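Local coordinates for protein 4'-phospho-dehydrooxetanocin synthase (Bacillus megaterium, PDB 5UL3) that catalyses the oxidative ring contraction of dAMP to an oxetane aldehyde in oxetanocin A biosynthesis, using cobalamin, a [4Fe-4S] cluster and S-adenosylmethionine, at residues S666-I670 / N692-I696. Residues are numbered along the deposited sequence; the frame is centred on the assembly and turned at random.
Sequences SMEHI and NWQLI
Ile-670 presses both of its branches against one side of the helix that carries Asn-692 to Ile-696. Its CG2 methyl lies 3.4 Å from OD1 of Asn-692, the two side chains running antiparallel alongside one another, and also comes within 4.1 Å of CE3 of Trp-693, approaching the ring obliquely. The other branch bends at chi2 (-50°), and its CD1 packs 3.7 Å from CD1 of Leu-695 while CG1 adjoins CG1 of Ile-696. Met-667 reaches the same leucine, its side chain crossing that of Leu-695 at about a right angle: its chain, folded at chi2 and chi3 (-72° and -57°), brings CE to 3.8 Å from the backbone O of Leu-695 and close to its CB. No hydrogen bond crosses the interface; the contact is van der Waals packing, part of it of methyl groups against oxygens. A type I beta turn, closed by Ile-670 N to Met-667 O (3.0 Å), has Met-667 and Ile-670 at its two ends, and both side chains point toward the helix. Just before it, Ser-666, with positive phi, is the C-prime residue of the Schellman motif ending helix 652-664. Trp-693 NE1 hydrogen-bonds to the backbone O of Ile-636, and the ring also packs on Leu-658 and Leu-662. Far from the cofactors, in the C-terminal helix bundle, the contact packs the loop that follows helix 652-664 against helix 683-709, beside Tyr-643 of helix 620-648.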
ATOM      1  N   SER A 666      17.864 -35.892  10.015  1.00 58.85           N
ATOM      2  CA  SER A 666      18.493 -36.706  11.055  1.00 56.08           C
ATOM      3  C   SER A 666      17.943 -36.357  12.437  1.00 59.51           C
ATOM      4  O   SER A 666      18.688 -36.153  13.396  1.00 60.89           O
ATOM      5  CB  SER A 666      20.015 -36.558  11.021  1.00 52.45           C
ATOM      6  OG  SER A 666      20.491 -36.598   9.691  1.00 59.01           O
ATOM      7  N   MET A 667      16.617 -36.289  12.536  1.00 54.81           N
ATOM      8  CA  MET A 667      15.958 -36.004  13.805  1.00 56.95           C
ATOM      9  C   MET A 667      14.784 -36.956  14.012  1.00 63.31           C
ATOM     10  O   MET A 667      13.736 -36.577  14.545  1.00 59.41           O
ATOM     11  CB  MET A 667      15.501 -34.547  13.878  1.00 54.11           C
ATOM     12  CG  MET A 667      16.625 -33.520  13.740  1.00 57.39           C
ATOM     13  SD  MET A 667      17.724 -33.401  15.179  1.00 57.59           S
ATOM     14  CE  MET A 667      16.554 -33.017  16.486  1.00 52.74           C
ATOM     15  N   GLU A 668      14.963 -38.217  13.611  1.00 69.86           N
ATOM     16  CA  GLU A 668      13.896 -39.209  13.692  1.00 65.91           C
ATOM     17  C   GLU A 668      13.437 -39.473  15.123  1.00 72.28           C
ATOM     18  O   GLU A 668      12.298 -39.911  15.324  1.00 73.35           O
ATOM     19  CB  GLU A 668      14.356 -40.519  13.047  1.00 64.93           C
ATOM     20  CG  GLU A 668      14.943 -40.365  11.648  1.00 65.43           C
ATOM     21  CD  GLU A 668      16.433 -40.052  11.650  1.00 68.93           C
ATOM     22  OE1 GLU A 668      16.925 -39.425  12.614  1.00 70.90           O
ATOM     23  OE2 GLU A 668      17.117 -40.440  10.679  1.00 76.14           O
ATOM     24  N   HIS A 669      14.290 -39.222  16.120  1.00 70.60           N
ATOM     25  CA  HIS A 669      13.877 -39.389  17.511  1.00 75.33           C
ATOM     26  C   HIS A 669      12.726 -38.458  17.880  1.00 77.27           C
ATOM     27  O   HIS A 669      11.859 -38.830  18.681  1.00 76.34           O
ATOM     28  CB  HIS A 669      15.071 -39.163  18.440  1.00 71.05           C
ATOM     29  CG  HIS A 669      15.966 -38.037  18.023  1.00 74.30           C
ATOM     30  ND1 HIS A 669      16.817 -38.122  16.940  1.00 73.54           N
ATOM     31  CD2 HIS A 669      16.159 -36.806  18.555  1.00 76.91           C
ATOM     32  CE1 HIS A 669      17.486 -36.989  16.817  1.00 73.98           C
ATOM     33  NE2 HIS A 669      17.105 -36.173  17.785  1.00 67.68           N
ATOM     34  N   ILE A 670      12.700 -37.255  17.312  1.00 72.78           N
ATOM     35  CA  ILE A 670      11.619 -36.291  17.527  1.00 73.41           C
ATOM     36  C   ILE A 670      10.255 -36.899  17.206  1.00 79.16           C
ATOM     37  O   ILE A 670       9.552 -37.390  18.092  1.00 88.00           O
ATOM     38  CB  ILE A 670      11.848 -35.019  16.680  1.00 63.00           C
ATOM     39  CG1 ILE A 670      13.247 -34.462  16.932  1.00 67.82           C
ATOM     40  CG2 ILE A 670      10.775 -33.963  16.960  1.00 48.92           C
ATOM     41  CD1 ILE A 670      13.587 -34.315  18.398  1.00 61.13           C
ATOM     42  N   ASN A 692       9.659 -29.935  21.683  1.00 32.77           N
ATOM     43  CA  ASN A 692      10.305 -31.048  21.000  1.00 33.77           C
ATOM     44  C   ASN A 692      10.673 -30.667  19.576  1.00 37.34           C
ATOM     45  O   ASN A 692      11.781 -30.946  19.109  1.00 35.23           O
ATOM     46  CB  ASN A 692       9.383 -32.267  21.011  1.00 36.22           C
ATOM     47  CG  ASN A 692      10.147 -33.569  21.036  1.00 50.16           C
ATOM     48  OD1 ASN A 692       9.927 -34.452  20.204  1.00 56.40           O
ATOM     49  ND2 ASN A 692      11.068 -33.688  21.985  1.00 43.73           N
ATOM     50  N   TRP A 693       9.743 -30.030  18.863  1.00 37.44           N
ATOM     51  CA  TRP A 693      10.024 -29.605  17.500  1.00 30.94           C
ATOM     52  C   TRP A 693      11.128 -28.554  17.459  1.00 27.04           C
ATOM     53  O   TRP A 693      11.898 -28.499  16.497  1.00 31.65           O
ATOM     54  CB  TRP A 693       8.750 -29.058  16.860  1.00 28.96           C
ATOM     55  CG  TRP A 693       8.854 -28.956  15.389  1.00 25.96           C
ATOM     56  CD1 TRP A 693       9.043 -27.813  14.647  1.00 28.67           C
ATOM     57  CD2 TRP A 693       8.797 -30.036  14.458  1.00 28.97           C
ATOM     58  NE1 TRP A 693       9.089 -28.130  13.308  1.00 30.79           N
ATOM     59  CE2 TRP A 693       8.935 -29.484  13.167  1.00 31.12           C
ATOM     60  CE3 TRP A 693       8.631 -31.420  14.589  1.00 35.73           C
ATOM     61  CZ2 TRP A 693       8.924 -30.267  12.021  1.00 31.06           C
ATOM     62  CZ3 TRP A 693       8.617 -32.195  13.453  1.00 34.85           C
ATOM     63  CH2 TRP A 693       8.758 -31.619  12.180  1.00 33.89           C
ATOM     64  N   GLN A 694      11.220 -27.723  18.494  1.00 29.06           N
ATOM     65  CA  GLN A 694      12.242 -26.684  18.547  1.00 28.69           C
ATOM     66  C   GLN A 694      13.653 -27.261  18.485  1.00 36.10           C
ATOM     67  O   GLN A 694      14.583 -26.556  18.081  1.00 30.77           O
ATOM     68  CB  GLN A 694      12.058 -25.845  19.812  1.00 31.02           C
ATOM     69  CG  GLN A 694      13.056 -24.695  19.954  1.00 28.42           C
ATOM     70  CD  GLN A 694      12.810 -23.847  21.183  1.00 34.50           C
ATOM     71  OE1 GLN A 694      12.843 -24.346  22.307  1.00 36.48           O
ATOM     72  NE2 GLN A 694      12.565 -22.553  20.980  1.00 30.78           N
ATOM     73  N   LEU A 695      13.832 -28.533  18.861  1.00 32.71           N
ATOM     74  CA  LEU A 695      15.133 -29.176  18.699  1.00 35.72           C
ATOM     75  C   LEU A 695      15.572 -29.212  17.239  1.00 32.91           C
ATOM     76  O   LEU A 695      16.774 -29.264  16.951  1.00 31.19           O
ATOM     77  CB  LEU A 695      15.085 -30.597  19.273  1.00 33.83           C
ATOM     78  CG  LEU A 695      14.809 -30.677  20.772  1.00 38.17           C
ATOM     79  CD1 LEU A 695      14.560 -32.135  21.160  1.00 35.38           C
ATOM     80  CD2 LEU A 695      15.991 -30.106  21.559  1.00 36.49           C
ATOM     81  N   ILE A 696      14.625 -29.182  16.298  1.00 31.06           N
ATOM     82  CA  ILE A 696      15.014 -29.126  14.893  1.00 26.62           C
ATOM     83  C   ILE A 696      15.505 -27.730  14.539  1.00 29.06           C
ATOM     84  O   ILE A 696      16.474 -27.573  13.789  1.00 28.06           O
ATOM     85  CB  ILE A 696      13.852 -29.556  13.981  1.00 31.99           C
ATOM     86  CG1 ILE A 696      13.315 -30.919  14.419  1.00 39.35           C
ATOM     87  CG2 ILE A 696      14.323 -29.621  12.540  1.00 29.98           C
ATOM     88  CD1 ILE A 696      12.034 -31.275  13.736  1.00 40.68           C
TER